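Lmo1499 protein (Listeria monocytogenes, PDB 4IIW) probably acts as a lytic transglycosylase that cuts newly made peptidoglycan strands internally and so ends their elongation. Local coordinates at residues 95-98 with 99-103; 197-200 with 201-205; 247-251 with 252-256; 209-212 with 213-216. One frame throughout, in Å; residues are numbered along the deposited sequence.

Interaction 1 (95-98 with 99-103)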
ATOM      1  N   GLN B  95      12.362   8.492 -10.075  1.00 57.04           N
ATOM      2  CA  GLN B  95      13.644   8.896 -10.631  1.00 58.85           C
ATOM      3  C   GLN B  95      14.763   8.123  -9.979  1.00 56.35           C
ATOM      4  O   GLN B  95      15.688   7.692 -10.662  1.00 57.37           O
ATOM      5  CB  GLN B  95      13.913  10.379 -10.438  1.00 61.42           C
ATOM      6  CG  GLN B  95      12.909  11.283 -11.116  1.00 68.97           C
ATOM      7  CD  GLN B  95      13.213  12.744 -10.863  1.00 78.09           C
ATOM      8  OE1 GLN B  95      12.365  13.483 -10.343  1.00 80.77           O
ATOM      9  NE2 GLN B  95      14.453  13.166 -11.178  1.00 81.86           N
ATOM     10  N   ILE B  96      14.687   7.933  -8.662  1.00 52.50           N
ATOM     11  CA  ILE B  96      15.760   7.244  -7.972  1.00 50.73           C
ATOM     12  C   ILE B  96      15.915   5.886  -8.590  1.00 51.77           C
ATOM     13  O   ILE B  96      16.970   5.539  -9.108  1.00 53.33           O
ATOM     14  CB  ILE B  96      15.512   7.080  -6.475  1.00 47.41           C
ATOM     15  CG1 ILE B  96      15.396   8.446  -5.791  1.00 48.55           C
ATOM     16  CG2 ILE B  96      16.652   6.318  -5.860  1.00 44.35           C
ATOM     17  CD1 ILE B  96      14.922   8.385  -4.335  1.00 36.96           C
ATOM     18  N   VAL B  97      14.819   5.143  -8.577  1.00 52.48           N
ATOM     19  CA  VAL B  97      14.773   3.785  -9.089  1.00 51.92           C
ATOM     20  C   VAL B  97      15.185   3.716 -10.551  1.00 55.24           C
ATOM     21  O   VAL B  97      15.908   2.825 -10.953  1.00 55.54           O
ATOM     22  CB  VAL B  97      13.363   3.221  -8.855  1.00 51.47           C
ATOM     23  CG1 VAL B  97      13.162   1.872  -9.529  1.00 48.93           C
ATOM     24  CG2 VAL B  97      13.121   3.143  -7.351  1.00 46.09           C
ATOM     25  N   LYS B  98      14.773   4.701 -11.324  1.00 58.81           N
ATOM     26  CA  LYS B  98      15.075   4.732 -12.754  1.00 63.53           C
ATOM     27  C   LYS B  98      16.596   4.881 -13.011  1.00 63.76           C
ATOM     28  O   LYS B  98      17.126   4.254 -13.919  1.00 65.55           O
ATOM     29  CB  LYS B  98      14.256   5.842 -13.419  1.00 66.51           C
ATOM     30  CG  LYS B  98      13.498   5.375 -14.673  1.00 75.83           C
ATOM     31  CD  LYS B  98      12.223   6.238 -14.911  1.00 84.71           C
ATOM     32  CE  LYS B  98      11.220   5.564 -15.869  1.00 88.57           C
ATOM     33  NZ  LYS B  98       9.949   6.344 -16.009  1.00 91.44           N
ATOM     34  N   LYS B  99      17.284   5.691 -12.205  1.00 62.80           N
ATOM     35  CA  LYS B  99      18.748   5.834 -12.304  1.00 64.37           C
ATOM     36  C   LYS B  99      19.454   4.511 -12.009  1.00 63.20           C
ATOM     37  O   LYS B  99      20.384   4.123 -12.711  1.00 66.35           O
ATOM     38  CB  LYS B  99      19.297   6.894 -11.338  1.00 64.29           C
ATOM     39  CG  LYS B  99      19.335   8.341 -11.844  1.00 67.55           C
ATOM     40  CD  LYS B  99      19.921   9.274 -10.759  1.00 67.28           C
ATOM     41  CE  LYS B  99      20.348  10.650 -11.289  1.00 75.31           C
ATOM     42  NZ  LYS B  99      21.597  10.595 -12.100  1.00 75.78           N
HETATM   43  N   MSE B 100      19.022   3.822 -10.967  1.00 59.71           N
HETATM   44  CA  MSE B 100      19.630   2.539 -10.614  1.00 59.12           C
HETATM   45  C   MSE B 100      19.333   1.440 -11.654  1.00 59.20           C
HETATM   46  O   MSE B 100      20.192   0.627 -11.948  1.00 59.78           O
HETATM   47  CB  MSE B 100      19.202   2.113  -9.208  1.00 56.40           C
HETATM   48  CG  MSE B 100      19.686   3.064  -8.123  1.00 56.73           C
HETATM   49 SE   MSE B 100      19.193   2.585  -6.313  0.93 52.83          SE
HETATM   50  CE  MSE B 100      20.086   4.017  -5.407  1.00 54.93           C
ATOM     51  N   GLN B 101      18.128   1.424 -12.205  1.00 58.60           N
ATOM     52  CA  GLN B 101      17.780   0.446 -13.229  1.00 60.43           C
ATOM     53  C   GLN B 101      18.685   0.609 -14.433  1.00 64.65           C
ATOM     54  O   GLN B 101      19.313  -0.349 -14.884  1.00 65.46           O
ATOM     55  CB  GLN B 101      16.314   0.577 -13.674  1.00 59.80           C
ATOM     56  CG  GLN B 101      15.306   0.009 -12.677  1.00 56.46           C
ATOM     57  CD  GLN B 101      13.880   0.070 -13.188  1.00 57.03           C
ATOM     58  OE1 GLN B 101      13.336   1.152 -13.415  1.00 60.83           O
ATOM     59  NE2 GLN B 101      13.256  -1.094 -13.345  1.00 48.43           N
ATOM     60  N   GLU B 102      18.742   1.834 -14.942  1.00 67.26           N
ATOM     61  CA  GLU B 102      19.576   2.172 -16.101  1.00 72.15           C
ATOM     62  C   GLU B 102      21.062   2.194 -15.750  1.00 72.65           C
ATOM     63  O   GLU B 102      21.910   2.134 -16.623  1.00 77.10           O
ATOM     64  CB  GLU B 102      19.161   3.533 -16.668  1.00 74.38           C
ATOM     65  CG  GLU B 102      17.748   3.554 -17.251  1.00 79.30           C
ATOM     66  CD  GLU B 102      17.211   4.968 -17.473  1.00 86.00           C
ATOM     67  OE1 GLU B 102      17.999   5.930 -17.412  1.00 89.95           O
ATOM     68  OE2 GLU B 102      15.988   5.118 -17.689  1.00 90.91           O
ATOM     69  N   GLY B 103      21.371   2.291 -14.468  1.00 70.07           N
ATOM     70  CA  GLY B 103      22.751   2.305 -14.017  1.00 70.92           C
ATOM     71  C   GLY B 103      23.462   3.596 -14.358  1.00 73.37           C
ATOM     72  O   GLY B 103      24.647   3.577 -14.697  1.00 76.66           O
TER
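Q101 folds back along the last turn of helix 93-102 against V97, and the two residues meet through both backbone and side chain. The amide N of Q101 donates to V97 O at 2.9 Å. Its side chain carries CG to 3.4 Å from the same V97 O, while OE1 rests 4.0 Å from the methyl CG1 of V97. That methyl reaches the amide because it stands anti to the backbone N (chi1 172°). NE2 of Q101 is satisfied outside the helix, by N79 OD1 and weakly by D77, in the loop that V97 also touches.

The other backbone donors are satisfied in the usual i to i+4 way: K99 N by Q95 O, M100 N by I96 O and E102 N by K98 O, the last at 3.1 Å. On the buried side the selenomethionine M100 runs beside I96, its CE 4.2 Å from I96 CG2; I52, L56, Y85 and L87 pack round it. The solvent side is polar but loose. E102 OE2 lies 3.9 Å from K98 CG, yet 6.4 Å from K98 NZ, which makes a long, weak ion pair with D94. G103, with positive phi, is the C-prime residue of a Schellman motif that ends the helix: the N of K104 returns to K99 O, and G103 N gives a weak bond to M100 O. The contact is thus held mainly by main-chain bonds, the I96-M100 contact and the tie of Q101 to N79; at that distance K98 and E102 probably add little more than weak attraction.

Interaction 2 (197-200 with 201-205); sequences MVKA and TDVNI
K199 and V203 lie side by side on helix 190-204, one turn apart and pointing the same way, with K199 CG 4.1 Å from V203 CG2. That methyl is anti to the carbonyl carbon of V203, which places it beside its own backbone N, on the side of K199. V203 N donates to K199 O at 2.9 Å. Further out the lysine bends at chi3 (53°), and its NZ makes a salt bridge with E196, a turn back on the same helix.

N204 is turned differently. Its CG sits beside the backbone N (chi1 -68°), and the amide folds back over the carbonyl of A200: ND2 stands 2.8 Å from A200 O and 3.9 Å from A200 CB. The backbone N of N204 donates to that A200 O, also at 2.8 Å, in the last regular turn before the chain leaves the helix at I205. T201 N and D202 N continue the helical ladder to M197 O and V198 O.

Polar and apolar side chains both tie this end of the helix to its surroundings. T201 OG1 bonds to Y175 O, while D202 OD1 takes T158 OG1 and a salt bridge from R209 at the start of the next helix, 209-215. The selenomethionine M197 packs on I122 and I126 of helix 119-129 and on Y181 of the short strand 180-181, which A200 also touches; Y177, in the loop leading to that strand, lies against T201 and N204.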
HETATM    1  N   MSE B 197      49.360   7.382 -20.690  1.00 45.61           N
HETATM    2  CA  MSE B 197      49.932   6.932 -19.436  1.00 44.53           C
HETATM    3  C   MSE B 197      51.355   6.442 -19.664  1.00 43.82           C
HETATM    4  O   MSE B 197      52.238   6.668 -18.813  1.00 46.12           O
HETATM    5  CB  MSE B 197      49.078   5.841 -18.823  1.00 44.21           C
HETATM    6  CG  MSE B 197      47.646   6.290 -18.546  1.00 46.19           C
HETATM    7 SE   MSE B 197      46.547   4.853 -17.791  0.91 45.22          SE
HETATM    8  CE  MSE B 197      44.878   5.820 -17.669  1.00 40.39           C
ATOM      9  N   VAL B 198      51.596   5.786 -20.797  1.00 41.69           N
ATOM     10  CA  VAL B 198      52.946   5.323 -21.100  1.00 41.48           C
ATOM     11  C   VAL B 198      53.862   6.543 -21.353  1.00 42.21           C
ATOM     12  O   VAL B 198      55.016   6.566 -20.933  1.00 41.30           O
ATOM     13  CB  VAL B 198      52.982   4.325 -22.279  1.00 41.86           C
ATOM     14  CG1 VAL B 198      54.406   4.032 -22.676  1.00 38.99           C
ATOM     15  CG2 VAL B 198      52.266   3.032 -21.899  1.00 40.13           C
ATOM     16  N   LYS B 199      53.318   7.562 -22.005  1.00 42.64           N
ATOM     17  CA  LYS B 199      54.053   8.791 -22.255  1.00 43.36           C
ATOM     18  C   LYS B 199      54.391   9.493 -20.948  1.00 43.34           C
ATOM     19  O   LYS B 199      55.482  10.031 -20.799  1.00 44.91           O
ATOM     20  CB  LYS B 199      53.251   9.713 -23.184  1.00 44.18           C
ATOM     21  CG  LYS B 199      53.690  11.161 -23.163  1.00 46.62           C
ATOM     22  CD  LYS B 199      53.272  11.909 -24.392  1.00 49.17           C
ATOM     23  CE  LYS B 199      51.811  11.807 -24.694  1.00 52.24           C
ATOM     24  NZ  LYS B 199      51.488  12.529 -25.959  1.00 57.93           N
ATOM     25  N   ALA B 200      53.461   9.503 -20.003  1.00 42.17           N
ATOM     26  CA  ALA B 200      53.735  10.141 -18.716  1.00 43.08           C
ATOM     27  C   ALA B 200      54.928   9.446 -18.037  1.00 43.33           C
ATOM     28  O   ALA B 200      55.790  10.108 -17.456  1.00 43.22           O
ATOM     29  CB  ALA B 200      52.510  10.107 -17.818  1.00 42.54           C
ATOM     30  N   THR B 201      54.984   8.117 -18.123  1.00 42.65           N
ATOM     31  CA  THR B 201      56.081   7.388 -17.501  1.00 43.71           C
ATOM     32  C   THR B 201      57.394   7.848 -18.129  1.00 45.54           C
ATOM     33  O   THR B 201      58.313   8.224 -17.425  1.00 46.90           O
ATOM     34  CB  THR B 201      55.935   5.854 -17.642  1.00 44.20           C
ATOM     35  OG1 THR B 201      54.800   5.389 -16.882  1.00 42.02           O
ATOM     36  CG2 THR B 201      57.233   5.136 -17.167  1.00 40.97           C
ATOM     37  N   ASP B 202      57.440   7.844 -19.461  1.00 45.86           N
ATOM     38  CA  ASP B 202      58.605   8.259 -20.226  1.00 46.94           C
ATOM     39  C   ASP B 202      59.058   9.663 -19.833  1.00 48.87           C
ATOM     40  O   ASP B 202      60.238   9.885 -19.624  1.00 52.71           O
ATOM     41  CB  ASP B 202      58.289   8.205 -21.733  1.00 46.78           C
ATOM     42  CG  ASP B 202      59.498   8.542 -22.615  1.00 51.63           C
ATOM     43  OD1 ASP B 202      60.462   7.731 -22.660  1.00 54.86           O
ATOM     44  OD2 ASP B 202      59.454   9.590 -23.308  1.00 52.23           O
ATOM     45  N   VAL B 203      58.122  10.600 -19.728  1.00 48.83           N
ATOM     46  CA  VAL B 203      58.443  11.969 -19.363  1.00 50.16           C
ATOM     47  C   VAL B 203      58.939  12.103 -17.940  1.00 53.08           C
ATOM     48  O   VAL B 203      59.887  12.828 -17.664  1.00 56.70           O
ATOM     49  CB  VAL B 203      57.196  12.866 -19.424  1.00 50.16           C
ATOM     50  CG1 VAL B 203      57.512  14.261 -18.863  1.00 45.39           C
ATOM     51  CG2 VAL B 203      56.634  12.928 -20.855  1.00 47.41           C
ATOM     52  N   ASN B 204      58.300  11.381 -17.038  1.00 54.14           N
ATOM     53  CA  ASN B 204      58.548  11.552 -15.616  1.00 55.81           C
ATOM     54  C   ASN B 204      59.702  10.799 -15.019  1.00 57.55           C
ATOM     55  O   ASN B 204      60.032  11.030 -13.860  1.00 61.21           O
ATOM     56  CB  ASN B 204      57.244  11.305 -14.846  1.00 55.22           C
ATOM     57  CG  ASN B 204      56.197  12.394 -15.128  1.00 55.90           C
ATOM     58  OD1 ASN B 204      56.475  13.583 -14.977  1.00 60.06           O
ATOM     59  ND2 ASN B 204      55.008  11.993 -15.541  1.00 49.27           N
ATOM     60  N   ILE B 205      60.317   9.906 -15.785  1.00 57.04           N
ATOM     61  CA  ILE B 205      61.489   9.222 -15.299  1.00 58.16           C
ATOM     62  C   ILE B 205      62.736   9.844 -15.923  1.00 62.03           C
ATOM     63  O   ILE B 205      63.865   9.412 -15.637  1.00 63.83           O
ATOM     64  CB  ILE B 205      61.468   7.707 -15.580  1.00 56.53           C
ATOM     65  CG1 ILE B 205      61.541   7.418 -17.079  1.00 56.08           C
ATOM     66  CG2 ILE B 205      60.249   7.068 -14.952  1.00 53.98           C
ATOM     67  CD1 ILE B 205      61.592   5.950 -17.375  1.00 55.65           C
TER

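Interaction 3 (247-251 with 252-256); sequences YNRLA and KDMRL
R249 reaches from the end of helix 239-251 to the loop behind it, where its NH1 donates to R255 O at 3.2 Å. The N-H points well at the acceptor (153°) and lies in the carbonyl plane of R255, although the oxygen is tilted somewhat from the guanidinium plane. An arm extended from CG to NE carries the group there. NH1 also donates to Q257 OE1, just beyond the loop segment 252-256, and NE bonds to L317 O.

The backbone bonds at the turn belong to a Schellman motif closing the helix. M254 N returns to R249 O at 2.8 Å, and D253 N to L250 O at 3.2 Å, the latter from above the carbonyl plane. D253, with positive phi, is the C-prime residue. K252 N shares weak bonds with N248 O and R249 O.

The rest is van der Waals contact. The selenomethionine M254 crosses R249 at about a right angle; its bend at chi3 (50°) sets CE over one face of the guanidinium, near the rim and 3.8 Å from NE. Y318 of strand 318-321 touches both residues. L256 brings CD2 to 4.0 Å from L250 CD1 and equally close to R249 CB. It also packs on I228 of helix 219-232, with its side chain about 8 Å from that of E232, the residue predicted to be important for catalysis.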
ATOM      1  N   TYR B 247      67.715  -4.926  -1.400  1.00 63.26           N
ATOM      2  CA  TYR B 247      69.034  -5.017  -2.010  1.00 63.89           C
ATOM      3  C   TYR B 247      69.938  -5.954  -1.185  1.00 66.05           C
ATOM      4  O   TYR B 247      70.635  -6.809  -1.744  1.00 66.20           O
ATOM      5  CB  TYR B 247      69.666  -3.638  -2.242  1.00 63.59           C
ATOM      6  CG  TYR B 247      69.041  -2.893  -3.417  1.00 61.99           C
ATOM      7  CD1 TYR B 247      69.208  -3.353  -4.722  1.00 61.34           C
ATOM      8  CD2 TYR B 247      68.303  -1.724  -3.229  1.00 62.58           C
ATOM      9  CE1 TYR B 247      68.637  -2.682  -5.809  1.00 59.56           C
ATOM     10  CE2 TYR B 247      67.737  -1.040  -4.311  1.00 58.86           C
ATOM     11  CZ  TYR B 247      67.907  -1.531  -5.595  1.00 61.24           C
ATOM     12  OH  TYR B 247      67.349  -0.872  -6.673  1.00 62.30           O
ATOM     13  N   ASN B 248      69.891  -5.827   0.136  1.00 67.95           N
ATOM     14  CA  ASN B 248      70.707  -6.671   0.995  1.00 70.08           C
ATOM     15  C   ASN B 248      70.417  -8.134   0.740  1.00 70.84           C
ATOM     16  O   ASN B 248      71.346  -8.936   0.578  1.00 72.26           O
ATOM     17  CB  ASN B 248      70.496  -6.350   2.473  1.00 71.96           C
ATOM     18  CG  ASN B 248      71.099  -5.023   2.879  1.00 71.99           C
ATOM     19  OD1 ASN B 248      71.814  -4.394   2.110  1.00 68.68           O
ATOM     20  ND2 ASN B 248      70.830  -4.603   4.111  1.00 73.43           N
ATOM     21  N   ARG B 249      69.134  -8.485   0.686  1.00 70.31           N
ATOM     22  CA  ARG B 249      68.743  -9.879   0.439  1.00 70.69           C
ATOM     23  C   ARG B 249      69.242 -10.348  -0.923  1.00 69.64           C
ATOM     24  O   ARG B 249      69.757 -11.470  -1.088  1.00 70.47           O
ATOM     25  CB  ARG B 249      67.224 -10.049   0.506  1.00 69.73           C
ATOM     26  CG  ARG B 249      66.654  -9.869   1.896  1.00 73.45           C
ATOM     27  CD  ARG B 249      65.270 -10.484   2.020  1.00 75.26           C
ATOM     28  NE  ARG B 249      64.858 -10.586   3.419  1.00 77.88           N
ATOM     29  CZ  ARG B 249      63.907 -11.405   3.875  1.00 82.41           C
ATOM     30  NH1 ARG B 249      63.258 -12.227   3.052  1.00 81.77           N
ATOM     31  NH2 ARG B 249      63.621 -11.424   5.171  1.00 86.31           N
ATOM     32  N   LEU B 250      69.092  -9.460  -1.890  1.00 66.85           N
ATOM     33  CA  LEU B 250      69.464  -9.729  -3.251  1.00 65.04           C
ATOM     34  C   LEU B 250      70.973 -10.041  -3.312  1.00 66.34           C
ATOM     35  O   LEU B 250      71.378 -11.064  -3.882  1.00 67.73           O
ATOM     36  CB  LEU B 250      69.080  -8.510  -4.087  1.00 63.34           C
ATOM     37  CG  LEU B 250      68.536  -8.681  -5.493  1.00 61.27           C
ATOM     38  CD1 LEU B 250      67.446  -9.724  -5.508  1.00 58.44           C
ATOM     39  CD2 LEU B 250      68.001  -7.327  -5.985  1.00 54.23           C
ATOM     40  N   ALA B 251      71.790  -9.200  -2.677  1.00 65.94           N
ATOM     41  CA  ALA B 251      73.252  -9.386  -2.672  1.00 67.30           C
ATOM     42  C   ALA B 251      73.698 -10.626  -1.891  1.00 68.48           C
ATOM     43  O   ALA B 251      74.779 -11.150  -2.136  1.00 69.06           O
ATOM     44  CB  ALA B 251      73.954  -8.149  -2.104  1.00 66.90           C
ATOM     45  N   LYS B 252      72.839 -11.085  -0.981  1.00 68.49           N
ATOM     46  CA  LYS B 252      73.108 -12.208  -0.081  1.00 70.12           C
ATOM     47  C   LYS B 252      72.424 -13.511  -0.588  1.00 69.56           C
ATOM     48  O   LYS B 252      72.417 -14.521   0.104  1.00 71.00           O
ATOM     49  CB  LYS B 252      72.506 -11.850   1.289  1.00 71.67           C
ATOM     50  CG  LYS B 252      73.391 -12.013   2.510  1.00 75.71           C
ATOM     51  CD  LYS B 252      74.243 -10.758   2.738  1.00 76.72           C
ATOM     52  CE  LYS B 252      75.127 -10.927   3.953  1.00 82.16           C
ATOM     53  NZ  LYS B 252      75.943  -9.727   4.268  1.00 84.17           N
ATOM     54  N   ASP B 253      71.834 -13.458  -1.783  1.00 67.85           N
ATOM     55  CA  ASP B 253      71.088 -14.578  -2.394  1.00 68.04           C
ATOM     56  C   ASP B 253      69.903 -15.071  -1.554  1.00 67.93           C
ATOM     57  O   ASP B 253      69.517 -16.238  -1.622  1.00 67.96           O
ATOM     58  CB  ASP B 253      71.992 -15.767  -2.743  1.00 70.90           C
ATOM     59  CG  ASP B 253      71.246 -16.861  -3.544  1.00 72.75           C
ATOM     60  OD1 ASP B 253      70.501 -16.505  -4.497  1.00 68.34           O
ATOM     61  OD2 ASP B 253      71.406 -18.068  -3.219  1.00 74.07           O
HETATM   62  N   MSE B 254      69.327 -14.184  -0.761  1.00 67.51           N
HETATM   63  CA  MSE B 254      68.162 -14.534   0.023  1.00 68.41           C
HETATM   64  C   MSE B 254      66.955 -14.127  -0.810  1.00 67.30           C
HETATM   65  O   MSE B 254      66.951 -13.042  -1.395  1.00 65.30           O
HETATM   66  CB  MSE B 254      68.162 -13.779   1.345  1.00 69.34           C
HETATM   67  CG  MSE B 254      69.337 -14.083   2.251  1.00 70.27           C
HETATM   68 SE   MSE B 254      69.294 -12.959   3.845  0.69 76.59          SE
HETATM   69  CE  MSE B 254      67.424 -13.286   4.391  1.00 67.76           C
ATOM     70  N   ARG B 255      65.943 -14.991  -0.887  1.00 68.28           N
ATOM     71  CA  ARG B 255      64.727 -14.667  -1.646  1.00 66.88           C
ATOM     72  C   ARG B 255      64.043 -13.462  -1.009  1.00 65.48           C
ATOM     73  O   ARG B 255      64.156 -13.262   0.199  1.00 66.80           O
ATOM     74  CB  ARG B 255      63.789 -15.862  -1.692  1.00 68.90           C
ATOM     75  CG  ARG B 255      64.407 -17.048  -2.385  1.00 71.69           C
ATOM     76  CD  ARG B 255      63.509 -18.233  -2.388  1.00 74.31           C
ATOM     77  NE  ARG B 255      64.207 -19.364  -2.970  1.00 79.41           N
ATOM     78  CZ  ARG B 255      63.721 -20.598  -3.035  1.00 83.35           C
ATOM     79  NH1 ARG B 255      62.517 -20.874  -2.548  1.00 87.05           N
ATOM     80  NH2 ARG B 255      64.448 -21.561  -3.584  1.00 82.40           N
ATOM     81  N   LEU B 256      63.351 -12.652  -1.812  1.00 63.31           N
ATOM     82  CA  LEU B 256      62.708 -11.431  -1.291  1.00 61.76           C
ATOM     83  C   LEU B 256      61.497 -11.708  -0.391  1.00 63.01           C
ATOM     84  O   LEU B 256      61.209 -10.919   0.504  1.00 62.88           O
ATOM     85  CB  LEU B 256      62.332 -10.489  -2.430  1.00 59.26           C
ATOM     86  CG  LEU B 256      63.492 -10.090  -3.352  1.00 58.33           C
ATOM     87  CD1 LEU B 256      63.002  -9.124  -4.420  1.00 51.74           C
ATOM     88  CD2 LEU B 256      64.672  -9.497  -2.576  1.00 56.71           C
TER

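Interaction 4 (209-212 with 213-216)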
ATOM      1  N   ARG B 209      67.278   9.239 -15.433  1.00 66.98           N
ATOM      2  CA  ARG B 209      68.124   8.691 -16.515  1.00 69.10           C
ATOM      3  C   ARG B 209      69.596   8.635 -16.162  1.00 71.14           C
ATOM      4  O   ARG B 209      70.225   7.598 -16.306  1.00 71.07           O
ATOM      5  CB  ARG B 209      68.022   9.521 -17.799  1.00 70.98           C
ATOM      6  CG  ARG B 209      66.645   9.622 -18.420  1.00 73.53           C
ATOM      7  CD  ARG B 209      66.120   8.296 -18.952  1.00 75.69           C
ATOM      8  NE  ARG B 209      64.828   8.494 -19.614  1.00 75.47           N
ATOM      9  CZ  ARG B 209      64.108   7.530 -20.168  1.00 73.48           C
ATOM     10  NH1 ARG B 209      64.552   6.277 -20.151  1.00 71.57           N
ATOM     11  NH2 ARG B 209      62.942   7.827 -20.742  1.00 74.12           N
ATOM     12  N   ASP B 210      70.143   9.763 -15.724  1.00 73.10           N
ATOM     13  CA  ASP B 210      71.550   9.837 -15.400  1.00 76.31           C
ATOM     14  C   ASP B 210      71.952   8.833 -14.324  1.00 74.83           C
ATOM     15  O   ASP B 210      73.023   8.219 -14.426  1.00 76.18           O
ATOM     16  CB  ASP B 210      71.958  11.259 -14.980  1.00 80.23           C
ATOM     17  CG  ASP B 210      71.896  12.265 -16.136  1.00 85.89           C
ATOM     18  OD1 ASP B 210      71.254  11.974 -17.175  1.00 89.67           O
ATOM     19  OD2 ASP B 210      72.486  13.361 -15.995  1.00 91.69           O
ATOM     20  N   GLU B 211      71.120   8.652 -13.301  1.00 71.35           N
ATOM     21  CA  GLU B 211      71.478   7.709 -12.247  1.00 70.52           C
ATOM     22  C   GLU B 211      71.337   6.251 -12.749  1.00 68.07           C
ATOM     23  O   GLU B 211      72.170   5.404 -12.440  1.00 67.69           O
ATOM     24  CB  GLU B 211      70.684   7.977 -10.965  1.00 69.06           C
ATOM     25  CG  GLU B 211      71.148   7.142  -9.771  1.00 71.11           C
ATOM     26  CD  GLU B 211      72.618   7.399  -9.347  1.00 75.07           C
ATOM     27  OE1 GLU B 211      73.132   8.533  -9.519  1.00 78.54           O
ATOM     28  OE2 GLU B 211      73.249   6.462  -8.813  1.00 71.49           O
ATOM     29  N   LEU B 212      70.299   5.972 -13.541  1.00 66.00           N
ATOM     30  CA  LEU B 212      70.117   4.640 -14.118  1.00 64.59           C
ATOM     31  C   LEU B 212      71.337   4.218 -14.962  1.00 67.30           C
ATOM     32  O   LEU B 212      71.801   3.078 -14.863  1.00 66.78           O
ATOM     33  CB  LEU B 212      68.876   4.615 -14.983  1.00 62.45           C
ATOM     34  CG  LEU B 212      67.547   4.723 -14.242  1.00 62.68           C
ATOM     35  CD1 LEU B 212      66.429   5.005 -15.227  1.00 56.97           C
ATOM     36  CD2 LEU B 212      67.279   3.457 -13.433  1.00 58.89           C
ATOM     37  N   THR B 213      71.837   5.140 -15.789  1.00 69.45           N
ATOM     38  CA  THR B 213      73.003   4.895 -16.634  1.00 73.22           C
ATOM     39  C   THR B 213      74.247   4.610 -15.776  1.00 76.45           C
ATOM     40  O   THR B 213      75.013   3.690 -16.060  1.00 78.05           O
ATOM     41  CB  THR B 213      73.314   6.107 -17.576  1.00 76.48           C
ATOM     42  OG1 THR B 213      72.190   6.379 -18.432  1.00 74.86           O
ATOM     43  CG2 THR B 213      74.561   5.829 -18.442  1.00 77.17           C
ATOM     44  N   LYS B 214      74.435   5.398 -14.722  1.00 77.92           N
ATOM     45  CA  LYS B 214      75.571   5.226 -13.822  1.00 80.03           C
ATOM     46  C   LYS B 214      75.534   3.881 -13.086  1.00 77.22           C
ATOM     47  O   LYS B 214      76.554   3.236 -12.939  1.00 78.43           O
ATOM     48  CB  LYS B 214      75.633   6.376 -12.813  1.00 81.88           C
ATOM     49  CG  LYS B 214      76.827   6.286 -11.870  1.00 87.87           C
ATOM     50  CD  LYS B 214      76.860   7.446 -10.898  1.00 92.05           C
ATOM     51  CE  LYS B 214      78.028   7.331  -9.947  1.00 94.80           C
ATOM     52  NZ  LYS B 214      78.042   8.485  -9.025  1.00 98.51           N
ATOM     53  N   GLN B 215      74.363   3.470 -12.611  1.00 73.92           N
ATOM     54  CA  GLN B 215      74.238   2.179 -11.927  1.00 72.11           C
ATOM     55  C   GLN B 215      74.011   1.008 -12.912  1.00 70.95           C
ATOM     56  O   GLN B 215      74.041  -0.158 -12.511  1.00 69.06           O
ATOM     57  CB  GLN B 215      73.092   2.220 -10.920  1.00 69.23           C
ATOM     58  CG  GLN B 215      73.212   3.310  -9.879  1.00 70.65           C
ATOM     59  CD  GLN B 215      72.126   3.212  -8.814  1.00 69.41           C
ATOM     60  OE1 GLN B 215      71.534   2.146  -8.613  1.00 67.33           O
ATOM     61  NE2 GLN B 215      71.867   4.320  -8.116  1.00 66.73           N
ATOM     62  N   LYS B 216      73.799   1.335 -14.193  1.00 71.66           N
ATOM     63  CA  LYS B 216      73.502   0.352 -15.243  1.00 70.89           C
ATOM     64  C   LYS B 216      72.315  -0.498 -14.839  1.00 67.02           C
ATOM     65  O   LYS B 216      72.373  -1.722 -14.817  1.00 67.29           O
ATOM     66  CB  LYS B 216      74.719  -0.489 -15.596  1.00 73.90           C
ATOM     67  CG  LYS B 216      75.710   0.272 -16.467  1.00 82.17           C
ATOM     68  CD  LYS B 216      76.987  -0.530 -16.750  1.00 89.35           C
ATOM     69  CE  LYS B 216      77.901  -0.582 -15.537  1.00 93.23           C
ATOM     70  NZ  LYS B 216      78.428   0.771 -15.168  1.00 96.50           N
TER
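A Schellman motif ends the short helix 209-215, and in the turn that leads into it E211 and Q215 join their side chains one turn apart. K216, with positive phi, is the C-prime residue: its N gives a weak bond to T213 O, and the N of M217 returns to L212 O. Upstream of this, Q215 NE2 donates to E211 OE2 at 2.6 Å along a nearly straight N-H (173°). The oxygen lies in the amide plane of Q215 and offers its anti lone pair, the one facing away from OE1. The two side chains meet obliquely, with carboxylate and amide planes 72° apart. E211 gets there by bending at chi2 (62°), while Q215 stays extended beyond CG. Their backbones are joined as well, Q215 N to E211 O at 2.9 Å.

At the other end of the helix R209 O accepts twice from T213: from N at 3.0 Å, and from OG1 at 3.1 Å, the hydroxyl coming from above the carbonyl plane. OG1 stands beside its own backbone N, which brings it back over the preceding turn. The guanidinium of R209 bonds to E157 O and T158 OG1 and makes a salt bridge with D202 of the preceding helix. L212 faces inward against L309 and F222.

K214 stretches past E211, its CD 4.1 Å from OE1, but NZ stays 4.9 Å away. Q215 NE2 also bonds to L309 O, so one amide serves both the glutamate and helix 302-309; with a neutral amide donor on OE2 and the K214 ammonium some way off, E211 is probably still ionised.

Overall arrangement
Along the chain the order is interaction 1, interaction 2, interaction 4, interaction 3. All four are local contacts at the C-terminal ends of helices; three of those ends, in 93-102, 209-215 and 239-251, close with Schellman motifs. Interaction 1 stands apart, its centre about 55 Å from those of interactions 3 and 4, across the chain's centre. Interactions 2 and 4, with centres about 17 Å apart, lie on consecutive helices and touch through D202 and R209. Interactions 3 and 4 come within about 6 Å at their nearest atoms. Only interaction 3 comes close to the predicted catalytic residue, E232; interaction 4 also packs on helix 219-232, and interaction 2 links that region to the middle of the elongated chain.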